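Side-chain contacts in phenolpthiocerol synthesis type-I polyketide synthase ppsA (Mycobacterium bovis, PDB 7AKC), which probably builds, within the PpsABCDE complex and partly through the acyltransferase domain held in this chain, the lipid core of phthiocerols and phenolphthiocerols: residues V103-V108 and A119-A124; E161-D166 and T195-R200; I209-A212 and A217-A220; A273-G278 and H306-G311. All blocks are in the same frame, centred on the assembly; numbering follows the deposited sequence.

Interaction 1: V103-V108 and A119-A124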
loop_
_atom_site.group_PDB
_atom_site.type_symbol
_atom_site.label_atom_id
_atom_site.label_comp_id
_atom_site.label_asym_id
_atom_site.label_seq_id
_atom_site.Cartn_x
_atom_site.Cartn_y
_atom_site.Cartn_z
ATOM N N VAL A 103 8.430 12.371 -18.146
ATOM C CA VAL A 103 7.717 11.182 -17.750
ATOM C C VAL A 103 6.590 11.510 -16.774
ATOM O O VAL A 103 6.850 11.981 -15.674
ATOM C CB VAL A 103 8.699 10.136 -17.205
ATOM N N GLN A 104 5.338 11.279 -17.174
ATOM C CA GLN A 104 4.183 11.585 -16.332
ATOM C C GLN A 104 3.194 10.400 -16.244
ATOM O O GLN A 104 3.062 9.625 -17.190
ATOM C CB GLN A 104 3.492 12.861 -16.840
ATOM N N PRO A 105 2.494 10.236 -15.110
ATOM C CA PRO A 105 1.583 9.087 -14.987
ATOM C C PRO A 105 0.235 9.289 -15.642
ATOM O O PRO A 105 -0.372 10.355 -15.565
ATOM C CB PRO A 105 1.411 8.934 -13.475
ATOM C CG PRO A 105 1.584 10.291 -12.937
ATOM C CD PRO A 105 2.530 11.037 -13.871
ATOM N N ASP A 106 -0.214 8.264 -16.331
ATOM C CA ASP A 106 -1.562 8.211 -16.872
ATOM C C ASP A 106 -2.527 7.605 -15.820
ATOM O O ASP A 106 -3.745 7.716 -15.960
ATOM C CB ASP A 106 -1.561 7.358 -18.134
ATOM C CG ASP A 106 -0.602 7.907 -19.174
ATOM O OD1 ASP A 106 -0.865 9.024 -19.693
ATOM O OD2 ASP A 106 0.424 7.237 -19.455
ATOM N N LEU A 107 -1.975 6.980 -14.771
ATOM C CA LEU A 107 -2.714 6.293 -13.738
ATOM C C LEU A 107 -1.801 6.150 -12.524
ATOM O O LEU A 107 -0.570 6.067 -12.653
ATOM C CB LEU A 107 -3.073 4.896 -14.250
ATOM C CG LEU A 107 -4.030 4.100 -13.391
ATOM C CD1 LEU A 107 -5.447 4.252 -13.883
ATOM C CD2 LEU A 107 -3.654 2.625 -13.390
ATOM N N VAL A 108 -2.397 6.198 -11.347
ATOM C CA VAL A 108 -1.631 5.983 -10.117
ATOM C C VAL A 108 -2.229 4.847 -9.298
ATOM O O VAL A 108 -3.434 4.623 -9.324
ATOM C CB VAL A 108 -1.432 7.281 -9.290
ATOM C CG1 VAL A 108 -0.698 8.351 -10.096
ATOM C CG2 VAL A 108 -2.752 7.803 -8.762
ATOM N N ALA A 119 -3.506 9.548 -4.084
ATOM C CA ALA A 119 -4.684 10.427 -4.163
ATOM C C ALA A 119 -4.280 11.858 -4.395
ATOM O O ALA A 119 -5.002 12.571 -5.090
ATOM C CB ALA A 119 -5.530 10.325 -2.903
ATOM N N VAL A 120 -3.139 12.305 -3.823
ATOM C CA VAL A 120 -2.655 13.673 -4.051
ATOM C C VAL A 120 -2.194 13.850 -5.502
ATOM O O VAL A 120 -2.534 14.855 -6.133
ATOM C CB VAL A 120 -1.535 14.065 -3.056
ATOM C CG1 VAL A 120 -0.900 15.404 -3.428
ATOM C CG2 VAL A 120 -2.070 14.119 -1.636
ATOM N N VAL A 121 -1.388 12.906 -6.017
ATOM C CA VAL A 121 -0.876 12.984 -7.389
ATOM C C VAL A 121 -2.005 12.904 -8.422
ATOM O O VAL A 121 -1.955 13.586 -9.450
ATOM C CB VAL A 121 0.241 11.952 -7.651
ATOM C CG1 VAL A 121 0.616 11.895 -9.129
ATOM C CG2 VAL A 121 1.463 12.266 -6.806
ATOM N N ALA A 122 -3.062 12.150 -8.110
ATOM C CA ALA A 122 -4.224 12.041 -8.986
ATOM C C ALA A 122 -5.132 13.282 -8.958
ATOM O O ALA A 122 -5.997 13.392 -9.800
ATOM C CB ALA A 122 -5.032 10.801 -8.631
ATOM N N GLY A 123 -4.944 14.185 -7.996
ATOM C CA GLY A 123 -5.753 15.388 -7.880
ATOM C C GLY A 123 -6.963 15.265 -6.973
ATOM O O GLY A 123 -7.733 16.218 -6.856
ATOM N N ALA A 124 -7.157 14.097 -6.317
ATOM C CA ALA A 124 -8.318 13.931 -5.431
ATOM C C ALA A 124 -8.176 14.752 -4.155
ATOM O O ALA A 124 -9.160 15.240 -3.605
ATOM C CB ALA A 124 -8.527 12.462 -5.097
#

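Interaction 2: E161-D166 and T195-R200. With NA (sodium ion), chain B.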
loop_
_atom_site.group_PDB
_atom_site.type_symbol
_atom_site.label_atom_id
_atom_site.label_comp_id
_atom_site.label_asym_id
_atom_site.label_seq_id
_atom_site.Cartn_x
_atom_site.Cartn_y
_atom_site.Cartn_z
ATOM N N GLU A 161 -5.465 -17.585 4.142
ATOM C CA GLU A 161 -6.695 -17.425 4.935
ATOM C C GLU A 161 -6.926 -18.670 5.802
ATOM O O GLU A 161 -7.293 -18.542 6.957
ATOM C CB GLU A 161 -7.920 -17.160 4.068
ATOM C CG GLU A 161 -7.843 -15.845 3.317
ATOM C CD GLU A 161 -8.223 -14.621 4.140
ATOM O OE1 GLU A 161 -8.108 -14.647 5.383
ATOM O OE2 GLU A 161 -8.612 -13.612 3.519
ATOM N N ALA A 162 -6.624 -19.831 5.266
ATOM C CA ALA A 162 -6.812 -21.085 5.977
ATOM C C ALA A 162 -5.832 -21.145 7.160
ATOM O O ALA A 162 -6.229 -21.530 8.245
ATOM C CB ALA A 162 -6.591 -22.255 5.034
ATOM N N LEU A 163 -4.565 -20.769 6.940
ATOM C CA LEU A 163 -3.579 -20.760 8.021
ATOM C C LEU A 163 -3.995 -19.856 9.216
ATOM O O LEU A 163 -3.757 -20.234 10.392
ATOM C CB LEU A 163 -2.269 -20.206 7.422
ATOM C CG LEU A 163 -1.167 -19.819 8.457
ATOM C CD1 LEU A 163 -0.590 -21.102 9.126
ATOM C CD2 LEU A 163 -0.117 -18.962 7.798
ATOM N N ILE A 164 -4.564 -18.686 8.897
ATOM C CA ILE A 164 -4.857 -17.722 9.964
ATOM C C ILE A 164 -6.323 -17.721 10.415
ATOM O O ILE A 164 -6.694 -16.895 11.247
ATOM C CB ILE A 164 -4.424 -16.325 9.537
ATOM C CG1 ILE A 164 -5.279 -15.809 8.349
ATOM C CG2 ILE A 164 -2.929 -16.276 9.276
ATOM C CD1 ILE A 164 -4.894 -14.451 7.925
ATOM N N ALA A 165 -7.133 -18.654 9.920
ATOM C CA ALA A 165 -8.559 -18.674 10.242
ATOM C C ALA A 165 -8.801 -18.837 11.753
ATOM O O ALA A 165 -9.800 -18.334 12.258
ATOM C CB ALA A 165 -9.256 -19.790 9.462
ATOM N N ASP A 166 -7.895 -19.545 12.453
ATOM C CA ASP A 166 -8.073 -19.710 13.897
ATOM C C ASP A 166 -7.314 -18.665 14.728
ATOM O O ASP A 166 -7.223 -18.836 15.940
ATOM C CB ASP A 166 -7.765 -21.135 14.364
ATOM C CG ASP A 166 -6.467 -21.724 13.831
ATOM O OD1 ASP A 166 -5.765 -21.027 13.038
ATOM O OD2 ASP A 166 -6.134 -22.884 14.226
ATOM N N THR A 195 6.851 -19.452 12.291
ATOM C CA THR A 195 7.340 -20.754 12.714
ATOM C C THR A 195 6.471 -21.872 12.118
ATOM O O THR A 195 7.012 -22.868 11.622
ATOM C CB THR A 195 7.335 -20.854 14.246
ATOM O OG1 THR A 195 8.234 -19.866 14.763
ATOM C CG2 THR A 195 7.809 -22.280 14.748
ATOM N N ARG A 196 5.121 -21.713 12.166
ATOM C CA ARG A 196 4.245 -22.751 11.623
ATOM C C ARG A 196 4.448 -22.894 10.109
ATOM O O ARG A 196 4.491 -24.007 9.586
ATOM C CB ARG A 196 2.766 -22.400 11.921
ATOM C CG ARG A 196 2.399 -22.513 13.415
ATOM C CD ARG A 196 0.899 -22.325 13.621
ATOM N NE ARG A 196 0.495 -22.556 15.006
ATOM C CZ ARG A 196 -0.757 -22.801 15.394
ATOM N NH1 ARG A 196 -1.736 -22.873 14.497
ATOM N NH2 ARG A 196 -1.030 -23.032 16.674
ATOM N N VAL A 197 4.628 -21.757 9.406
ATOM C CA VAL A 197 4.788 -21.796 7.942
ATOM C C VAL A 197 6.114 -22.518 7.639
ATOM O O VAL A 197 6.113 -23.463 6.870
ATOM C CB VAL A 197 4.747 -20.395 7.328
ATOM C CG1 VAL A 197 5.118 -20.419 5.834
ATOM C CG2 VAL A 197 3.359 -19.775 7.515
ATOM N N ARG A 198 7.181 -22.174 8.350
ATOM C CA ARG A 198 8.479 -22.849 8.171
ATOM C C ARG A 198 8.440 -24.335 8.487
ATOM O O ARG A 198 9.172 -25.140 7.866
ATOM C CB ARG A 198 9.539 -22.125 8.995
ATOM C CG ARG A 198 9.914 -20.805 8.364
ATOM C CD ARG A 198 10.863 -20.039 9.247
ATOM N NE ARG A 198 11.122 -18.720 8.692
ATOM C CZ ARG A 198 11.723 -17.728 9.346
ATOM N NH1 ARG A 198 12.204 -17.924 10.570
ATOM N NH2 ARG A 198 11.882 -16.546 8.767
ATOM N N ALA A 199 7.650 -24.714 9.499
ATOM C CA ALA A 199 7.521 -26.117 9.902
ATOM C C ALA A 199 6.829 -26.962 8.839
ATOM O O ALA A 199 7.001 -28.191 8.839
ATOM C CB ALA A 199 6.773 -26.235 11.221
ATOM N N ARG A 200 6.070 -26.320 7.948
ATOM C CA ARG A 200 5.402 -26.944 6.806
ATOM C C ARG A 200 6.310 -26.996 5.587
ATOM O O ARG A 200 5.809 -27.299 4.511
ATOM C CB ARG A 200 4.140 -26.142 6.452
ATOM C CG ARG A 200 3.098 -26.345 7.526
ATOM C CD ARG A 200 1.984 -25.346 7.532
ATOM N NE ARG A 200 1.417 -25.072 6.210
ATOM C CZ ARG A 200 0.309 -24.352 6.019
ATOM N NH1 ARG A 200 -0.394 -23.912 7.057
ATOM N NH2 ARG A 200 -0.156 -24.149 4.790
HETATM NA NA NA B . -7.518 -14.537 11.465
HETATM O O HOH W 1 -9.618 -15.454 12.061
HETATM O O HOH W 2 -8.502 -14.293 9.353
HETATM O O HOH W 3 -9.353 -12.953 11.930
#

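Interaction 3: I209-A212 and A217-A220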
loop_
_atom_site.group_PDB
_atom_site.type_symbol
_atom_site.label_atom_id
_atom_site.label_comp_id
_atom_site.label_asym_id
_atom_site.label_seq_id
_atom_site.Cartn_x
_atom_site.Cartn_y
_atom_site.Cartn_z
ATOM N N ILE A 209 7.869 -2.920 10.631
ATOM C CA ILE A 209 7.072 -1.703 10.407
ATOM C C ILE A 209 6.790 -0.993 11.742
ATOM O O ILE A 209 6.623 -1.649 12.752
ATOM C CB ILE A 209 5.737 -2.087 9.676
ATOM C CG1 ILE A 209 4.991 -0.854 9.176
ATOM C CG2 ILE A 209 4.839 -2.997 10.549
ATOM C CD1 ILE A 209 4.044 -1.141 7.909
ATOM N N GLU A 210 6.733 0.343 11.754
ATOM C CA GLU A 210 6.514 1.120 12.984
ATOM C C GLU A 210 5.224 0.711 13.670
ATOM O O GLU A 210 5.223 0.499 14.883
ATOM C CB GLU A 210 6.517 2.647 12.724
ATOM C CG GLU A 210 7.868 3.245 12.367
ATOM C CD GLU A 210 8.577 2.779 11.106
ATOM O OE1 GLU A 210 7.904 2.312 10.155
ATOM O OE2 GLU A 210 9.817 2.918 11.057
ATOM N N VAL A 211 4.152 0.643 12.876
ATOM C CA VAL A 211 2.805 0.238 13.366
ATOM C C VAL A 211 2.181 -0.585 12.237
ATOM O O VAL A 211 2.202 -0.136 11.105
ATOM C CB VAL A 211 1.888 1.426 13.705
ATOM C CG1 VAL A 211 0.481 0.971 14.061
ATOM C CG2 VAL A 211 2.445 2.306 14.806
ATOM N N ALA A 212 1.654 -1.751 12.569
ATOM C CA ALA A 212 1.061 -2.627 11.540
ATOM C C ALA A 212 -0.381 -2.223 11.278
ATOM O O ALA A 212 -1.209 -2.318 12.167
ATOM C CB ALA A 212 1.166 -4.063 11.951
ATOM N N ALA A 217 -6.492 -4.326 14.946
ATOM C CA ALA A 217 -5.991 -3.296 15.877
ATOM C C ALA A 217 -6.336 -1.898 15.361
ATOM O O ALA A 217 -6.351 -0.963 16.152
ATOM C CB ALA A 217 -4.516 -3.448 16.057
ATOM N N MET A 218 -6.589 -1.783 14.061
ATOM C CA MET A 218 -6.971 -0.476 13.473
ATOM C C MET A 218 -8.450 -0.141 13.723
ATOM O O MET A 218 -8.808 1.025 13.554
ATOM C CB MET A 218 -6.671 -0.472 11.972
ATOM C CG MET A 218 -5.226 -0.762 11.662
ATOM S SD MET A 218 -4.143 0.595 12.153
ATOM C CE MET A 218 -3.294 -0.132 13.553
ATOM N N ASP A 219 -9.271 -1.116 14.101
ATOM C CA ASP A 219 -10.723 -0.854 14.273
ATOM C C ASP A 219 -10.919 0.288 15.266
ATOM O O ASP A 219 -11.716 1.178 14.987
ATOM C CB ASP A 219 -11.448 -2.065 14.842
ATOM C CG ASP A 219 -11.518 -3.264 13.923
ATOM O OD1 ASP A 219 -11.309 -3.086 12.727
ATOM O OD2 ASP A 219 -11.799 -4.354 14.425
ATOM N N ALA A 220 -10.169 0.267 16.360
ATOM C CA ALA A 220 -10.353 1.272 17.431
ATOM C C ALA A 220 -9.954 2.688 17.008
ATOM O O ALA A 220 -10.375 3.599 17.687
ATOM C CB ALA A 220 -9.617 0.841 18.667
#

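Interaction 4: A273-G278 and H306-G311. With NA (sodium ion), chain C.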
loop_
_atom_site.group_PDB
_atom_site.type_symbol
_atom_site.label_atom_id
_atom_site.label_comp_id
_atom_site.label_asym_id
_atom_site.label_seq_id
_atom_site.Cartn_x
_atom_site.Cartn_y
_atom_site.Cartn_z
ATOM N N ALA A 273 -5.307 -4.456 -8.049
ATOM C CA ALA A 273 -5.180 -3.166 -8.730
ATOM C C ALA A 273 -4.156 -3.239 -9.876
ATOM O O ALA A 273 -4.418 -2.759 -10.971
ATOM C CB ALA A 273 -4.780 -2.074 -7.728
ATOM N N ILE A 274 -2.988 -3.863 -9.642
ATOM C CA ILE A 274 -1.972 -4.009 -10.696
ATOM C C ILE A 274 -2.553 -4.820 -11.887
ATOM O O ILE A 274 -2.380 -4.437 -13.039
ATOM C CB ILE A 274 -0.735 -4.748 -10.097
ATOM C CG1 ILE A 274 0.008 -3.871 -9.056
ATOM C CG2 ILE A 274 0.246 -5.217 -11.203
ATOM C CD1 ILE A 274 0.610 -2.503 -9.662
ATOM N N ALA A 275 -3.211 -5.941 -11.609
ATOM C CA ALA A 275 -3.805 -6.785 -12.649
ATOM C C ALA A 275 -4.817 -6.003 -13.477
ATOM O O ALA A 275 -4.888 -6.159 -14.700
ATOM C CB ALA A 275 -4.487 -7.990 -12.016
ATOM N N SER A 276 -5.602 -5.141 -12.813
ATOM C CA SER A 276 -6.616 -4.344 -13.543
ATOM C C SER A 276 -5.905 -3.355 -14.456
ATOM O O SER A 276 -6.290 -3.167 -15.614
ATOM C CB SER A 276 -7.492 -3.585 -12.558
ATOM O OG SER A 276 -8.423 -2.755 -13.238
ATOM N N ALA A 277 -4.873 -2.688 -13.935
ATOM C CA ALA A 277 -4.101 -1.729 -14.752
ATOM C C ALA A 277 -3.475 -2.442 -15.958
ATOM O O ALA A 277 -3.592 -1.968 -17.096
ATOM C CB ALA A 277 -3.007 -1.086 -13.877
ATOM N N GLY A 278 -2.918 -3.631 -15.743
ATOM C CA GLY A 278 -2.285 -4.386 -16.829
ATOM C C GLY A 278 -3.270 -4.947 -17.855
ATOM O O GLY A 278 -2.896 -5.214 -19.009
ATOM N N HIS A 306 2.697 -11.182 -14.972
ATOM C CA HIS A 306 3.070 -12.370 -15.730
ATOM C C HIS A 306 2.051 -13.478 -15.475
ATOM O O HIS A 306 1.736 -14.240 -16.388
ATOM C CB HIS A 306 4.513 -12.833 -15.380
ATOM N N SER A 307 1.542 -13.582 -14.227
ATOM C CA SER A 307 0.551 -14.608 -13.927
ATOM C C SER A 307 -0.783 -14.323 -14.666
ATOM O O SER A 307 -1.333 -15.233 -15.282
ATOM C CB SER A 307 0.345 -14.735 -12.417
ATOM O OG SER A 307 -0.755 -15.588 -12.157
ATOM N N ALA A 308 -1.288 -13.081 -14.599
ATOM C CA ALA A 308 -2.572 -12.686 -15.201
ATOM C C ALA A 308 -2.563 -12.566 -16.737
ATOM O O ALA A 308 -3.562 -12.895 -17.374
ATOM C CB ALA A 308 -3.061 -11.385 -14.591
ATOM N N GLN A 309 -1.478 -12.042 -17.326
ATOM C CA GLN A 309 -1.388 -11.923 -18.797
ATOM C C GLN A 309 -0.030 -12.495 -19.206
ATOM O O GLN A 309 0.931 -11.745 -19.363
ATOM C CB GLN A 309 -1.484 -10.460 -19.262
ATOM C CG GLN A 309 -2.480 -9.592 -18.526
ATOM C CD GLN A 309 -3.726 -9.370 -19.322
ATOM O OE1 GLN A 309 -3.723 -9.371 -20.564
ATOM N NE2 GLN A 309 -4.819 -9.163 -18.613
ATOM N N PRO A 310 0.074 -13.827 -19.334
ATOM C CA PRO A 310 1.393 -14.450 -19.554
ATOM C C PRO A 310 2.125 -14.153 -20.860
ATOM O O PRO A 310 3.345 -14.328 -20.910
ATOM C CB PRO A 310 1.105 -15.944 -19.424
ATOM C CG PRO A 310 -0.380 -16.077 -19.663
ATOM C CD PRO A 310 -0.972 -14.840 -19.091
ATOM N N GLY A 311 1.412 -13.756 -21.901
ATOM C CA GLY A 311 2.056 -13.431 -23.171
ATOM C C GLY A 311 2.274 -11.942 -23.387
ATOM O O GLY A 311 2.562 -11.509 -24.512
HETATM NA NA NA C . -6.698 -1.870 -17.432
HETATM O O HOH W 4 -4.351 -8.478 -15.867
HETATM O O HOH W 5 -3.397 -6.417 -21.525
HETATM O O HOH W 6 -7.052 -0.025 -15.842
#

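Interaction 1: V103-V108 and A119-A124
Val108 meets Val121 and Ala122 in a small, wholly apolar contact between the beginning of strand 107-110 and the end of helix 115-121, in the large parallel-sheet subdomain of the acyltransferase. The two methyls of Val108 divide the work: CG1 lies 3.9 Å from CG1 of Val121, while CG2 lies 3.8 Å from CB of Ala122. With CG1 anti to its carbonyl carbon (chi1 -59°), Val108 spreads both branches toward the helix end, one for each neighbour. The CG1 of Val121 that receives it is also approached from the loop before the strand, where CG of the Pro105 ring stands 4.2 Å away, a looser touch. The helix stops just beyond these side chains in a Schellman motif: Gly123 takes a positive phi of 93°, its N bonds back to Val120 O, and Ala124 N reaches Ala119 O at 2.9 Å. Strand and helix are joined by a tight turn through Gly110, Ser112 and Gly114, a GxSxG pattern consistent with the nucleophile elbow of acyltransferases, and the contact packs the returning helix against the strand that leads into it. Tyr27 of strand 23-27 touches both valines, Leu92 and Thr95 of helix 79-100 cover Val121, and Ile241 of strand 240-242 lies against Val108 and Ala122.

Interaction 2: E161-D166 and T195-R200
Leu163 and Val197 pack together the two helices, 157-164 and 187-199, of the small subdomain, near the C-terminal end of each. CD2 of Leu163 comes within 3.6 Å of CG2 of Val197, the two side chains crossing at about a right angle. With CG anti to the backbone N (chi1 167°), Leu163 sends its branched end across to the second helix although its CB does not face it. CD1, the other methyl, approaches the Arg200 guanidinium obliquely, 3.5 Å from NH1 of Arg200; the arginine chain bends at chi3 (46°) to bring its end over the leucine. The subdomain has a ferredoxin-like fold, beta-alpha-beta-beta-alpha-beta, with an antiparallel sheet of four strands, and the buried pair also has Leu193, one helical turn earlier, touching Leu163. On the exposed side, Asp166 OD2 sits at the edge of the Arg196 guanidinium, near its plane, but at 4.4 Å from NH1 it is too far for a salt bridge; Arg196 is instead paired with Glu192 through NH2. Toward the end of segment 161-166, Ile164 O binds a sodium ion at 2.5 Å, joined by three waters and by the carbonyl oxygens of Phe167 and Val170. One of these waters, 2.4 Å from the sodium, also donates to Ala165 O at 2.9 Å.

Interaction 3: I209-A212 and A217-A220
The carbonyl oxygen of Ala212 is approached by the CE methyl of Met218 at 3.3 Å and also accepts a hydrogen bond from ND2 of Asn215. The same asparagine takes the backbone N-H of Ala217 on its OD1, and thus ties Ala212 to Ala217 across the residues between them. The methyl stands well off the line of the C=O bond, the angle at O between C and CE being about 132°, and the oxygen lies about 104° from the SD-CE bond at CE, close to where a methyl C-H could point; SD itself is farther, at 4.1 Å. Bends at chi2 and at chi3 (109°) fold the methionine chain back so that CE arrives there, wedged also against CG1 of Val211 at 4.0 Å. The valine and methionine chains cross obliquely. Both segments belong to the connection from strand 204-207 of the small subdomain to helix 222-228 of the large one, which in related acyltransferases carries the catalytic histidine. Leu144 covers both Val211 and Met218, Ile80 of helix 79-100 backs the valine, and Met150 touches Ala212. All three touching residues are buried, and Ala212 O, which the CE methyl approaches, has its hydrogen bond from Asn215; the methyl approach is therefore best read as close packing, perhaps with a weak C-H...O component.

Interaction 4: A273-G278 and H306-G311
Gln309, Ala275 and Gly278 carry the contact between the C-terminal ends of two helices, 270-278 and 298-308, in the large alpha/beta subdomain. Direct touching is slight: CB of Ala275 stands 4.5 Å from CB of Ala308, two small side chains that let the helix ends come close, with the CA atoms of these residues 6.5 Å apart. Farther into the fold, Ile274 packs on Ile301 and Leu305 of the second helix, while Ala277 lies against Ile109 and Ile242 of the parallel sheet. Away from the glutamine, Ser276 O holds a sodium ion at 2.3 Å, alongside a water and the carbonyl oxygens of Ser279, Ala281 and Gly283. Gln309, the first residue to leave the second helix, supplies the rest of the contact through its amide, whose carbon CD passes 4.2 Å from Gly278 O. Two waters complete the link. One accepts from NE2 of Gln309 at 2.9 Å and donates to Ala275 O at 2.7 Å; the other donates both to OE1 of the same amide and to Gly278 O. With NE2 and OE1 each engaged in its proper role, the two waters favour this orientation of the amide, and two carbonyls from the last turn of helix 270-278 receive partners. Gly278 O has a second donor in the hydroxyl of Tyr314, whose side chain also touches Gln309.

The four contacts follow one another along the chain without overlap, all within the acyltransferase domain. Interactions 1 and 4 belong to the large subdomain and meet directly: CD2 of Leu107, on the strand of the first, packs 3.8 Å from CB of Ala277, on the helix of the last, although their centres are 20 Å apart. Interaction 2 lies in the small ferredoxin-like subdomain, its centre 38 Å from that of interaction 1. Interaction 3, 21 Å from interaction 2 centre to centre, falls on the connection by which the chain returns to the large subdomain, so the contacts sample both subdomains and the link between them. Interactions 2 and 4 each hold a sodium ion, one in each subdomain.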